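Local coordinates for BRAMP domain protein (Streptomyces davawensis JCM 4913, PDB 5MJI) that replaces the C-8 methyl group of riboflavin-5'-phosphate (FMN) with an amino group taken from glutamate, in the biosynthesis of the antibiotic roseoflavin, at residues Leu12-Ser17 and Arg43-Asp48; Thr89-Asn94 and His139-Thr144; Gly128-Gly133 and Ala160-Leu165. All blocks are in the same frame, centred on the assembly; numbering follows the deposited sequence.

Contact 1 of 3, residues Leu12-Ser17 and Arg43-Asp48; sequences LRRSPS and RVIDHD. With 7O6 ([(2~{S},3~{R},4~{R})-5-[8-methanoyl-7-methyl-2,4-bis(oxidanylidene)-1~{H}-benzo[g]pteridin-10-ium-10-yl]-2,3,4-tris(oxidanyl)pentyl] dihydrogen phosphate), chain B.
Arg43 sends its guanidinium group into the backbone of residues 12-17 and binds two carbonyls at once with a single nitrogen. NH1 donates to Arg13 O at 2.9 Å and to Ser17 O at 3.0 Å. The Ser17 oxygen lies in the guanidinium plane and accepts on a lone pair. At Arg13 O the donor stands above the carbonyl plane instead. A bend at chi3 (-67°) turns the group toward these two oxygens. Ser15 OG sits over one face of the same guanidinium.

Asp46 holds the middle of the loop with both carboxylate oxygens. OD1 accepts from Ser15 N at 2.9 Å, and OD2 accepts from Ser15 OG at 2.5 Å. Each oxygen uses its syn lone pair, so the carboxylate grips one residue by backbone and side chain together. The Arg14 side chain runs extended past Asp46 in the opposite direction. Its NH1 makes a weak bond to Asp46 O, and Ile45 O lies over the guanidinium face. Its NE forms a salt bridge with Glu52 of the second subunit.

Ile45 CG2 packs 3.5 Å from Arg13 O. Arg13 itself turns to the flavin phosphate, where NE and NH1 both donate to O3 of the ligand. Its NH2 pairs with Asp58 of the second subunit. Arg13 is important for positioning the amino donor glutamate. Residues 12-17 belong to the phosphate-binding loop after the first strand of the flavodoxin-like fold.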
loop_
_atom_site.group_PDB
_atom_site.type_symbol
_atom_site.label_atom_id
_atom_site.label_comp_id
_atom_site.label_asym_id
_atom_site.label_seq_id
_atom_site.Cartn_x
_atom_site.Cartn_y
_atom_site.Cartn_z
ATOM N N LEU A 12 19.363 9.649 -1.057
ATOM C CA LEU A 12 19.617 10.308 -2.337
ATOM C C LEU A 12 20.840 11.224 -2.314
ATOM O O LEU A 12 21.195 11.777 -3.364
ATOM C CB LEU A 12 18.381 11.119 -2.770
ATOM C CG LEU A 12 17.102 10.289 -2.979
ATOM C CD1 LEU A 12 15.898 11.154 -3.300
ATOM C CD2 LEU A 12 17.290 9.222 -4.054
ATOM N N ARG A 13 21.483 11.413 -1.165
ATOM C CA ARG A 13 22.572 12.373 -1.028
ATOM C C ARG A 13 23.912 11.645 -0.923
ATOM O O ARG A 13 24.065 10.709 -0.132
ATOM C CB ARG A 13 22.346 13.292 0.181
ATOM C CG ARG A 13 22.406 12.626 1.546
ATOM C CD ARG A 13 21.725 13.485 2.625
ATOM N NE ARG A 13 20.275 13.302 2.613
ATOM C CZ ARG A 13 19.408 14.186 2.132
ATOM N NH1 ARG A 13 18.109 13.904 2.141
ATOM N NH2 ARG A 13 19.834 15.339 1.626
ATOM N N ARG A 14 24.870 12.082 -1.730
ATOM C CA ARG A 14 26.214 11.523 -1.724
ATOM C C ARG A 14 26.938 11.774 -0.406
ATOM O O ARG A 14 26.761 12.806 0.240
ATOM C CB ARG A 14 27.034 12.132 -2.861
ATOM C CG ARG A 14 26.997 11.337 -4.126
ATOM C CD ARG A 14 27.930 11.913 -5.197
ATOM N NE ARG A 14 27.637 11.225 -6.445
ATOM C CZ ARG A 14 28.275 10.142 -6.863
ATOM N NH1 ARG A 14 29.296 9.661 -6.169
ATOM N NH2 ARG A 14 27.908 9.569 -7.996
ATOM N N SER A 15 27.788 10.822 -0.030
ATOM C CA SER A 15 28.759 11.011 1.053
ATOM C C SER A 15 29.661 12.200 0.733
ATOM O O SER A 15 29.998 12.399 -0.426
ATOM C CB SER A 15 29.618 9.752 1.233
ATOM O OG SER A 15 28.797 8.612 1.406
ATOM N N PRO A 16 30.074 12.975 1.754
ATOM C CA PRO A 16 29.803 12.814 3.187
ATOM C C PRO A 16 28.594 13.594 3.697
ATOM O O PRO A 16 28.566 13.868 4.899
ATOM C CB PRO A 16 31.076 13.373 3.834
ATOM C CG PRO A 16 31.414 14.541 2.907
ATOM C CD PRO A 16 31.069 14.042 1.511
ATOM N N SER A 17 27.633 13.949 2.843
ATOM C CA SER A 17 26.448 14.654 3.334
ATOM C C SER A 17 25.771 13.849 4.439
ATOM O O SER A 17 25.612 12.634 4.326
ATOM C CB SER A 17 25.471 14.914 2.195
ATOM O OG SER A 17 26.037 15.772 1.230
ATOM N N ARG A 43 26.598 2.987 0.756
ATOM C CA ARG A 43 25.666 4.042 0.356
ATOM C C ARG A 43 25.560 3.987 -1.164
ATOM O O ARG A 43 26.463 4.442 -1.883
ATOM C CB ARG A 43 26.126 5.408 0.848
ATOM C CG ARG A 43 25.061 6.482 0.622
ATOM C CD ARG A 43 25.536 7.890 0.996
ATOM N NE ARG A 43 25.760 8.030 2.433
ATOM C CZ ARG A 43 25.765 9.205 3.054
ATOM N NH1 ARG A 43 25.558 10.308 2.358
ATOM N NH2 ARG A 43 25.991 9.275 4.356
ATOM N N VAL A 44 24.458 3.415 -1.657
ATOM C CA VAL A 44 24.414 2.982 -3.053
ATOM C C VAL A 44 24.507 4.172 -3.991
ATOM O O VAL A 44 25.062 4.058 -5.094
ATOM C CB VAL A 44 23.156 2.119 -3.345
ATOM C CG1 VAL A 44 23.119 0.896 -2.428
ATOM C CG2 VAL A 44 21.877 2.917 -3.201
ATOM N N ILE A 45 24.002 5.336 -3.567
ATOM C CA ILE A 45 24.024 6.502 -4.441
ATOM C C ILE A 45 25.450 6.991 -4.689
ATOM O O ILE A 45 25.676 7.741 -5.644
ATOM C CB ILE A 45 23.156 7.639 -3.866
ATOM C CG1 ILE A 45 22.744 8.627 -4.962
ATOM C CG2 ILE A 45 23.888 8.398 -2.756
ATOM C CD1 ILE A 45 21.792 8.062 -5.972
ATOM N N ASP A 46 26.418 6.603 -3.848
ATOM C CA ASP A 46 27.819 6.921 -4.127
ATOM C C ASP A 46 28.369 6.153 -5.313
ATOM O O ASP A 46 29.487 6.441 -5.742
ATOM C CB ASP A 46 28.718 6.612 -2.929
ATOM C CG ASP A 46 28.488 7.545 -1.769
ATOM O OD1 ASP A 46 27.964 8.651 -1.982
ATOM O OD2 ASP A 46 28.812 7.155 -0.631
ATOM N N HIS A 47 27.628 5.176 -5.834
ATOM C CA HIS A 47 28.123 4.272 -6.855
ATOM C C HIS A 47 27.319 4.440 -8.133
ATOM O O HIS A 47 26.163 4.879 -8.110
ATOM C CB HIS A 47 28.087 2.829 -6.339
ATOM C CG HIS A 47 28.907 2.648 -5.100
ATOM N ND1 HIS A 47 30.246 2.322 -5.135
ATOM C CD2 HIS A 47 28.602 2.839 -3.795
ATOM C CE1 HIS A 47 30.721 2.278 -3.902
ATOM N NE2 HIS A 47 29.745 2.588 -3.070
ATOM N N ASP A 48 27.962 4.138 -9.254
ATOM C CA ASP A 48 27.376 4.337 -10.579
ATOM C C ASP A 48 26.583 3.081 -10.935
ATOM O O ASP A 48 27.153 2.061 -11.326
ATOM C CB ASP A 48 28.482 4.638 -11.588
ATOM C CG ASP A 48 27.956 4.909 -12.989
ATOM O OD1 ASP A 48 26.785 5.316 -13.132
ATOM O OD2 ASP A 48 28.726 4.707 -13.960
HETATM C C6 7O6 B . 10.339 12.978 1.935
HETATM C C5 7O6 B . 11.174 13.076 4.283
HETATM C C4 7O6 B . 12.213 12.014 4.741
HETATM C C3 7O6 B . 13.639 12.289 4.290
HETATM C C2 7O6 B . 14.608 11.854 5.380
HETATM C C1 7O6 B . 15.951 11.815 4.679
HETATM O O1 7O6 B . 19.076 11.944 5.086
HETATM P P1 7O6 B . 18.286 10.840 4.549
HETATM O O2 7O6 B . 19.008 9.617 4.898
HETATM O O3 7O6 B . 18.273 10.970 3.098
HETATM O O4 7O6 B . 16.771 10.824 5.199
HETATM O O5 7O6 B . 14.306 10.586 5.888
HETATM O O6 7O6 B . 13.939 13.619 3.927
HETATM O O7 7O6 B . 11.998 10.677 4.341
HETATM N N1 7O6 B . 10.198 12.620 3.297
HETATM C C7 7O6 B . 11.417 13.737 1.500
HETATM C C8 7O6 B . 11.516 14.047 0.151
HETATM C C9 7O6 B . 12.706 14.888 -0.325
HETATM C C10 7O6 B . 10.591 13.627 -0.791
HETATM C C11 7O6 B . 10.764 13.991 -2.278
HETATM C C12 7O6 B . 9.517 12.865 -0.358
HETATM C C13 7O6 B . 9.388 12.535 1.001
HETATM N N2 7O6 B . 8.312 11.785 1.358
HETATM C C14 7O6 B . 9.080 11.867 3.670
HETATM N N3 7O6 B . 8.957 11.566 4.974
HETATM C C15 7O6 B . 8.181 11.465 2.669
HETATM C C16 7O6 B . 7.007 10.630 3.088
HETATM O O8 7O6 B . 6.077 10.182 2.163
HETATM N N4 7O6 B . 6.861 10.293 4.441
HETATM C C17 7O6 B . 7.811 10.755 5.401
HETATM O O9 7O6 B . 7.663 10.448 6.742
HETATM O O10 7O6 B . 13.716 14.811 0.287
HETATM O O HOH W 1 30.781 10.169 -3.244
#

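Contact 2 of 3, residues Thr89-Asn94 and His139-Thr144; sequences TPITLN and HHVAGT. With 7O6 ([(2~{S},3~{R},4~{R})-5-[8-methanoyl-7-methyl-2,4-bis(oxidanylidene)-1~{H}-benzo[g]pteridin-10-ium-10-yl]-2,3,4-tris(oxidanyl)pentyl] dihydrogen phosphate), chain B.
Val141, Asn94 and His140 carry most of this contact between the flavin-binding loop and helix 138-152. Val141 has the most surface buried. Its two methyls face different parts of residues 89-94. CG2 lies 3.7 Å from Asn94 O and also meets Ile91 CG1. CG1, anti to the backbone N (chi1 172°), points at Thr89 CG2, and these two side chains meet tip to tip at 4.2 Å. Met131 of the adjacent strand also packs on Val141.

Asn94 reaches the helix through its side-chain amide. His140 ND1 donates to Asn94 OD1 at the edge of the imidazole ring. The modelled separation of ND1 and OD1 is very short, 2.4 Å, so its exact length is doubtful. The Asn94 and His140 side chains cross at about a right angle; the amide and ring planes are 38° apart. A water over one ring face of His140 donates to Asn94 O and, weakly, to His140 O.

In this flavodoxin-like fold the cofactor sits at the C-terminal ends of the parallel strands, and the loop after strand 84-90 binds the flavin ring with its backbone. Leu93 N donates to N2 of 7O6 at 3.1 Å. Asn94 N donates to O8 of 7O6 at 2.8 Å. Asn94 N thus serves the flavin, while its carbonyl oxygen and side chain face the helix. Ile91 CG2 packs 3.5 Å from N4 of 7O6.

His140 also joins the tetramer. Its NE2 is hydrogen-bonded to NE2 of His140 of the second subunit, while its ring stacks on His140 of the fourth subunit.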
loop_
_atom_site.group_PDB
_atom_site.type_symbol
_atom_site.label_atom_id
_atom_site.label_comp_id
_atom_site.label_asym_id
_atom_site.label_seq_id
_atom_site.Cartn_x
_atom_site.Cartn_y
_atom_site.Cartn_z
ATOM N N THR A 89 16.470 2.555 4.212
ATOM C CA THR A 89 15.966 3.513 3.239
ATOM C C THR A 89 15.246 4.668 3.921
ATOM O O THR A 89 14.425 4.444 4.825
ATOM C CB THR A 89 15.005 2.839 2.202
ATOM O OG1 THR A 89 14.576 3.824 1.248
ATOM C CG2 THR A 89 13.778 2.172 2.871
ATOM N N PRO A 90 15.519 5.910 3.526
ATOM C CA PRO A 90 14.571 6.987 3.831
ATOM C C PRO A 90 13.235 6.697 3.161
ATOM O O PRO A 90 13.122 5.866 2.258
ATOM C CB PRO A 90 15.218 8.241 3.229
ATOM C CG PRO A 90 16.583 7.848 2.763
ATOM C CD PRO A 90 16.622 6.351 2.651
ATOM N N ILE A 91 12.211 7.415 3.591
ATOM C CA ILE A 91 10.894 7.296 2.987
ATOM C C ILE A 91 10.679 8.468 2.046
ATOM O O ILE A 91 10.910 9.634 2.397
ATOM C CB ILE A 91 9.792 7.229 4.052
ATOM C CG1 ILE A 91 9.958 5.930 4.860
ATOM C CG2 ILE A 91 8.402 7.348 3.371
ATOM C CD1 ILE A 91 9.180 5.900 6.173
ATOM N N THR A 92 10.220 8.158 0.852
ATOM C CA THR A 92 10.009 9.165 -0.166
ATOM C C THR A 92 8.716 8.814 -0.891
ATOM O O THR A 92 8.579 7.705 -1.411
ATOM C CB THR A 92 11.255 9.171 -1.058
ATOM O OG1 THR A 92 12.043 10.352 -0.822
ATOM C CG2 THR A 92 10.946 8.963 -2.454
ATOM N N LEU A 93 7.731 9.724 -0.853
ATOM C CA LEU A 93 6.438 9.504 -1.525
ATOM C C LEU A 93 5.726 8.269 -0.985
ATOM O O LEU A 93 5.091 7.528 -1.736
ATOM C CB LEU A 93 6.605 9.368 -3.043
ATOM C CG LEU A 93 7.626 10.263 -3.725
ATOM C CD1 LEU A 93 7.851 9.793 -5.156
ATOM C CD2 LEU A 93 7.122 11.697 -3.665
ATOM N N ASN A 94 5.851 8.029 0.319
ATOM C CA ASN A 94 5.274 6.860 0.966
ATOM C C ASN A 94 5.842 5.574 0.391
ATOM O O ASN A 94 5.201 4.518 0.469
ATOM C CB ASN A 94 3.742 6.866 0.863
ATOM C CG ASN A 94 3.077 6.213 2.064
ATOM O OD1 ASN A 94 2.383 5.220 1.956
ATOM N ND2 ASN A 94 3.294 6.784 3.206
ATOM N N HIS A 139 5.430 1.439 7.880
ATOM C CA HIS A 139 4.805 0.131 7.731
ATOM C C HIS A 139 4.430 -0.149 6.284
ATOM O O HIS A 139 4.534 -1.294 5.825
ATOM C CB HIS A 139 3.593 0.018 8.650
ATOM C CG HIS A 139 3.972 -0.108 10.088
ATOM N ND1 HIS A 139 3.813 0.913 10.996
ATOM C CD2 HIS A 139 4.587 -1.110 10.755
ATOM C CE1 HIS A 139 4.271 0.528 12.173
ATOM N NE2 HIS A 139 4.753 -0.693 12.051
ATOM N N HIS A 140 3.991 0.878 5.554
ATOM C CA HIS A 140 3.682 0.703 4.142
ATOM C C HIS A 140 4.924 0.298 3.355
ATOM O O HIS A 140 4.879 -0.620 2.528
ATOM C CB HIS A 140 3.093 1.989 3.576
ATOM C CG HIS A 140 2.657 1.864 2.153
ATOM N ND1 HIS A 140 2.513 2.953 1.322
ATOM C CD2 HIS A 140 2.325 0.779 1.413
ATOM C CE1 HIS A 140 2.119 2.542 0.129
ATOM N NE2 HIS A 140 2.012 1.227 0.154
ATOM N N VAL A 141 6.043 0.975 3.605
ATOM C CA VAL A 141 7.291 0.630 2.932
ATOM C C VAL A 141 7.775 -0.752 3.360
ATOM O O VAL A 141 8.267 -1.530 2.533
ATOM C CB VAL A 141 8.348 1.716 3.196
ATOM C CG1 VAL A 141 9.729 1.281 2.664
ATOM C CG2 VAL A 141 7.925 3.018 2.503
ATOM N N ALA A 142 7.640 -1.084 4.654
ATOM C CA ALA A 142 8.031 -2.414 5.109
ATOM C C ALA A 142 7.263 -3.496 4.362
ATOM O O ALA A 142 7.856 -4.461 3.869
ATOM C CB ALA A 142 7.835 -2.560 6.627
ATOM N N GLY A 143 5.944 -3.343 4.250
ATOM C CA GLY A 143 5.154 -4.326 3.521
ATOM C C GLY A 143 5.628 -4.502 2.087
ATOM O O GLY A 143 5.842 -5.624 1.621
ATOM N N THR A 144 5.847 -3.392 1.385
ATOM C CA THR A 144 6.182 -3.464 -0.033
ATOM C C THR A 144 7.566 -4.063 -0.240
ATOM O O THR A 144 7.735 -5.001 -1.028
ATOM C CB THR A 144 6.081 -2.064 -0.657
ATOM O OG1 THR A 144 4.757 -1.559 -0.454
ATOM C CG2 THR A 144 6.386 -2.092 -2.177
HETATM C C6 7O6 B . 10.339 12.978 1.935
HETATM C C5 7O6 B . 11.174 13.076 4.283
HETATM C C4 7O6 B . 12.213 12.014 4.741
HETATM C C3 7O6 B . 13.639 12.289 4.290
HETATM C C2 7O6 B . 14.608 11.854 5.380
HETATM C C1 7O6 B . 15.951 11.815 4.679
HETATM O O1 7O6 B . 19.076 11.944 5.086
HETATM P P1 7O6 B . 18.286 10.840 4.549
HETATM O O2 7O6 B . 19.008 9.617 4.898
HETATM O O3 7O6 B . 18.273 10.970 3.098
HETATM O O4 7O6 B . 16.771 10.824 5.199
HETATM O O5 7O6 B . 14.306 10.586 5.888
HETATM O O6 7O6 B . 13.939 13.619 3.927
HETATM O O7 7O6 B . 11.998 10.677 4.341
HETATM N N1 7O6 B . 10.198 12.620 3.297
HETATM C C7 7O6 B . 11.417 13.737 1.500
HETATM C C8 7O6 B . 11.516 14.047 0.151
HETATM C C9 7O6 B . 12.706 14.888 -0.325
HETATM C C10 7O6 B . 10.591 13.627 -0.791
HETATM C C11 7O6 B . 10.764 13.991 -2.278
HETATM C C12 7O6 B . 9.517 12.865 -0.358
HETATM C C13 7O6 B . 9.388 12.535 1.001
HETATM N N2 7O6 B . 8.312 11.785 1.358
HETATM C C14 7O6 B . 9.080 11.867 3.670
HETATM N N3 7O6 B . 8.957 11.566 4.974
HETATM C C15 7O6 B . 8.181 11.465 2.669
HETATM C C16 7O6 B . 7.007 10.630 3.088
HETATM O O8 7O6 B . 6.077 10.182 2.163
HETATM N N4 7O6 B . 6.861 10.293 4.441
HETATM C C17 7O6 B . 7.811 10.755 5.401
HETATM O O9 7O6 B . 7.663 10.448 6.742
HETATM O O10 7O6 B . 13.716 14.811 0.287
HETATM O O HOH W 2 5.437 1.656 -0.052
#

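Contact 3 of 3, residues Gly128-Gly133 and Ala160-Leu165; sequences GLLMCG and AAAYWL. With 7O6 ([(2~{S},3~{R},4~{R})-5-[8-methanoyl-7-methyl-2,4-bis(oxidanylidene)-1~{H}-benzo[g]pteridin-10-ium-10-yl]-2,3,4-tris(oxidanyl)pentyl] dihydrogen phosphate), chain B.
Strands 126-132 and 161-164 are the two parallel strands of a beta-alpha-beta unit at the edge of the flavodoxin-like sheet, with helix 138-152 as the crossover. Their short segments run nearly parallel, at 11°. Five backbone hydrogen bonds alternate between them. Leu129 and Met131 each use N and O, and the ladder ends with Gly133 N donating to Trp164 O at 3.0 Å.

Leu129, Met131, Ala161 and Tyr163 share the face packed against helix 138-152. Met131 CE lies 3.9 Å from Ala161 CB, because the thioether chain bends at chi3 (-69°) and folds back over the neighbouring strand. Met131 CB also packs on Tyr163 CB, and these side chains cross at a slant. The Tyr163 ring then leads away, and its OH is hydrogen-bonded to Glu135 of the fourth subunit.

The other face carries Leu130, Ala162, Cys132 and Trp164. Leu130 CD2 touches Ala162 CB at 3.9 Å. Cys132 SG makes an oblique sulfur-aromatic contact with Trp164, 4.2 Å from CE3. Helix 20-34 covers Cys132 on this side.

The strand 126-132 runs out into the FMN site. Cys132 O comes within 3.1 Å of ligand O5, and Gly133 C within 3.4 Å of ligand O9. Leu165 CD2 packs against Gly133 CA. Trp164 CZ3 meets Gly133 O at the ring edge, 3.2 Å away.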
loop_
_atom_site.group_PDB
_atom_site.type_symbol
_atom_site.label_atom_id
_atom_site.label_comp_id
_atom_site.label_asym_id
_atom_site.label_seq_id
_atom_site.Cartn_x
_atom_site.Cartn_y
_atom_site.Cartn_z
ATOM N N GLY A 128 16.180 -7.654 6.762
ATOM C CA GLY A 128 15.588 -6.710 7.686
ATOM C C GLY A 128 15.519 -5.352 7.006
ATOM O O GLY A 128 15.987 -5.186 5.881
ATOM N N LEU A 129 14.937 -4.387 7.714
ATOM C CA LEU A 129 14.759 -3.045 7.180
ATOM C C LEU A 129 15.058 -2.006 8.238
ATOM O O LEU A 129 14.646 -2.145 9.389
ATOM C CB LEU A 129 13.339 -2.794 6.710
ATOM C CG LEU A 129 12.844 -3.241 5.366
ATOM C CD1 LEU A 129 11.441 -2.697 5.238
ATOM C CD2 LEU A 129 13.741 -2.728 4.267
ATOM N N LEU A 130 15.718 -0.939 7.822
ATOM C CA LEU A 130 15.825 0.282 8.608
ATOM C C LEU A 130 15.181 1.376 7.779
ATOM O O LEU A 130 15.477 1.499 6.588
ATOM C CB LEU A 130 17.286 0.626 8.919
ATOM C CG LEU A 130 18.027 -0.356 9.838
ATOM C CD1 LEU A 130 19.519 0.007 9.913
ATOM C CD2 LEU A 130 17.407 -0.350 11.232
ATOM N N MET A 131 14.275 2.135 8.375
ATOM C CA MET A 131 13.570 3.165 7.624
ATOM C C MET A 131 13.555 4.460 8.418
ATOM O O MET A 131 13.479 4.450 9.651
ATOM C CB MET A 131 12.132 2.754 7.290
ATOM C CG MET A 131 11.996 1.652 6.245
ATOM S SD MET A 131 10.303 1.041 6.247
ATOM C CE MET A 131 10.294 0.235 7.853
ATOM N N CYS A 132 13.624 5.576 7.706
ATOM C CA CYS A 132 13.587 6.879 8.343
ATOM C C CYS A 132 12.664 7.783 7.543
ATOM O O CYS A 132 12.851 7.926 6.334
ATOM C CB CYS A 132 14.998 7.472 8.396
ATOM S SG CYS A 132 15.116 8.749 9.554
ATOM N N GLY A 133 11.674 8.385 8.206
ATOM C CA GLY A 133 10.799 9.347 7.559
ATOM C C GLY A 133 10.552 10.516 8.495
ATOM O O GLY A 133 10.813 10.435 9.695
ATOM N N ALA A 160 11.238 -7.348 12.153
ATOM C CA ALA A 160 12.387 -7.155 11.283
ATOM C C ALA A 160 12.493 -5.751 10.718
ATOM O O ALA A 160 13.518 -5.426 10.103
ATOM C CB ALA A 160 12.335 -8.150 10.117
ATOM N N ALA A 161 11.476 -4.909 10.896
ATOM C CA ALA A 161 11.494 -3.561 10.341
ATOM C C ALA A 161 11.595 -2.571 11.495
ATOM O O ALA A 161 10.686 -2.478 12.324
ATOM C CB ALA A 161 10.256 -3.304 9.481
ATOM N N ALA A 162 12.714 -1.862 11.571
ATOM C CA ALA A 162 12.927 -0.850 12.593
ATOM C C ALA A 162 12.979 0.511 11.917
ATOM O O ALA A 162 13.457 0.627 10.790
ATOM C CB ALA A 162 14.222 -1.108 13.364
ATOM N N TYR A 163 12.487 1.544 12.595
ATOM C CA TYR A 163 12.276 2.798 11.883
ATOM C C TYR A 163 12.149 3.949 12.871
ATOM O O TYR A 163 11.878 3.749 14.056
ATOM C CB TYR A 163 11.021 2.719 10.994
ATOM C CG TYR A 163 9.784 2.425 11.815
ATOM C CD1 TYR A 163 9.038 3.463 12.365
ATOM C CD2 TYR A 163 9.405 1.112 12.101
ATOM C CE1 TYR A 163 7.932 3.215 13.141
ATOM C CE2 TYR A 163 8.289 0.849 12.901
ATOM C CZ TYR A 163 7.570 1.915 13.416
ATOM O OH TYR A 163 6.476 1.705 14.194
ATOM N N TRP A 164 12.322 5.163 12.350
ATOM C CA TRP A 164 12.049 6.390 13.078
ATOM C C TRP A 164 11.097 7.240 12.255
ATOM O O TRP A 164 11.252 7.344 11.038
ATOM C CB TRP A 164 13.340 7.188 13.363
ATOM C CG TRP A 164 13.099 8.413 14.214
ATOM C CD1 TRP A 164 13.179 8.496 15.584
ATOM C CD2 TRP A 164 12.729 9.718 13.752
ATOM N NE1 TRP A 164 12.872 9.779 15.997
ATOM C CE2 TRP A 164 12.603 10.548 14.891
ATOM C CE3 TRP A 164 12.493 10.268 12.483
ATOM C CZ2 TRP A 164 12.261 11.899 14.796
ATOM C CZ3 TRP A 164 12.146 11.612 12.389
ATOM C CH2 TRP A 164 12.038 12.416 13.541
ATOM N N LEU A 165 10.123 7.852 12.925
ATOM C CA LEU A 165 9.225 8.838 12.333
ATOM C C LEU A 165 8.934 9.900 13.376
ATOM O O LEU A 165 8.833 9.589 14.560
ATOM C CB LEU A 165 7.874 8.237 11.898
ATOM C CG LEU A 165 7.894 7.006 10.994
ATOM C CD1 LEU A 165 6.516 6.371 11.053
ATOM C CD2 LEU A 165 8.259 7.401 9.578
HETATM C C6 7O6 B . 10.339 12.978 1.935
HETATM C C5 7O6 B . 11.174 13.076 4.283
HETATM C C4 7O6 B . 12.213 12.014 4.741
HETATM C C3 7O6 B . 13.639 12.289 4.290
HETATM C C2 7O6 B . 14.608 11.854 5.380
HETATM C C1 7O6 B . 15.951 11.815 4.679
HETATM O O1 7O6 B . 19.076 11.944 5.086
HETATM P P1 7O6 B . 18.286 10.840 4.549
HETATM O O2 7O6 B . 19.008 9.617 4.898
HETATM O O3 7O6 B . 18.273 10.970 3.098
HETATM O O4 7O6 B . 16.771 10.824 5.199
HETATM O O5 7O6 B . 14.306 10.586 5.888
HETATM O O6 7O6 B . 13.939 13.619 3.927
HETATM O O7 7O6 B . 11.998 10.677 4.341
HETATM N N1 7O6 B . 10.198 12.620 3.297
HETATM C C7 7O6 B . 11.417 13.737 1.500
HETATM C C8 7O6 B . 11.516 14.047 0.151
HETATM C C9 7O6 B . 12.706 14.888 -0.325
HETATM C C10 7O6 B . 10.591 13.627 -0.791
HETATM C C11 7O6 B . 10.764 13.991 -2.278
HETATM C C12 7O6 B . 9.517 12.865 -0.358
HETATM C C13 7O6 B . 9.388 12.535 1.001
HETATM N N2 7O6 B . 8.312 11.785 1.358
HETATM C C14 7O6 B . 9.080 11.867 3.670
HETATM N N3 7O6 B . 8.957 11.566 4.974
HETATM C C15 7O6 B . 8.181 11.465 2.669
HETATM C C16 7O6 B . 7.007 10.630 3.088
HETATM O O8 7O6 B . 6.077 10.182 2.163
HETATM N N4 7O6 B . 6.861 10.293 4.441
HETATM C C17 7O6 B . 7.811 10.755 5.401
HETATM O O9 7O6 B . 7.663 10.448 6.742
HETATM O O10 7O6 B . 13.716 14.811 0.287
#

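The three contacts come from one flavodoxin-like domain and all touch the same bound flavin. Contact 1 closes along the chain before the others open, whereas the segments of contacts 2 and 3 alternate. The centre of contact 1 lies about 19 Å from each of the others, and those two are about 9 Å apart. Contacts 2 and 3 meet directly, since strands 84-90 and 126-132 are neighbours in the sheet and helix 138-152 links strand 126-132 to strand 161-164. Contact 1 reaches the phosphate through Arg13, contact 2 the ring and ribityl chain, and contact 3 the ribityl O5 and ring O9. Contacts 1 and 2 also reach the second subunit, which ties the site to the tetramer.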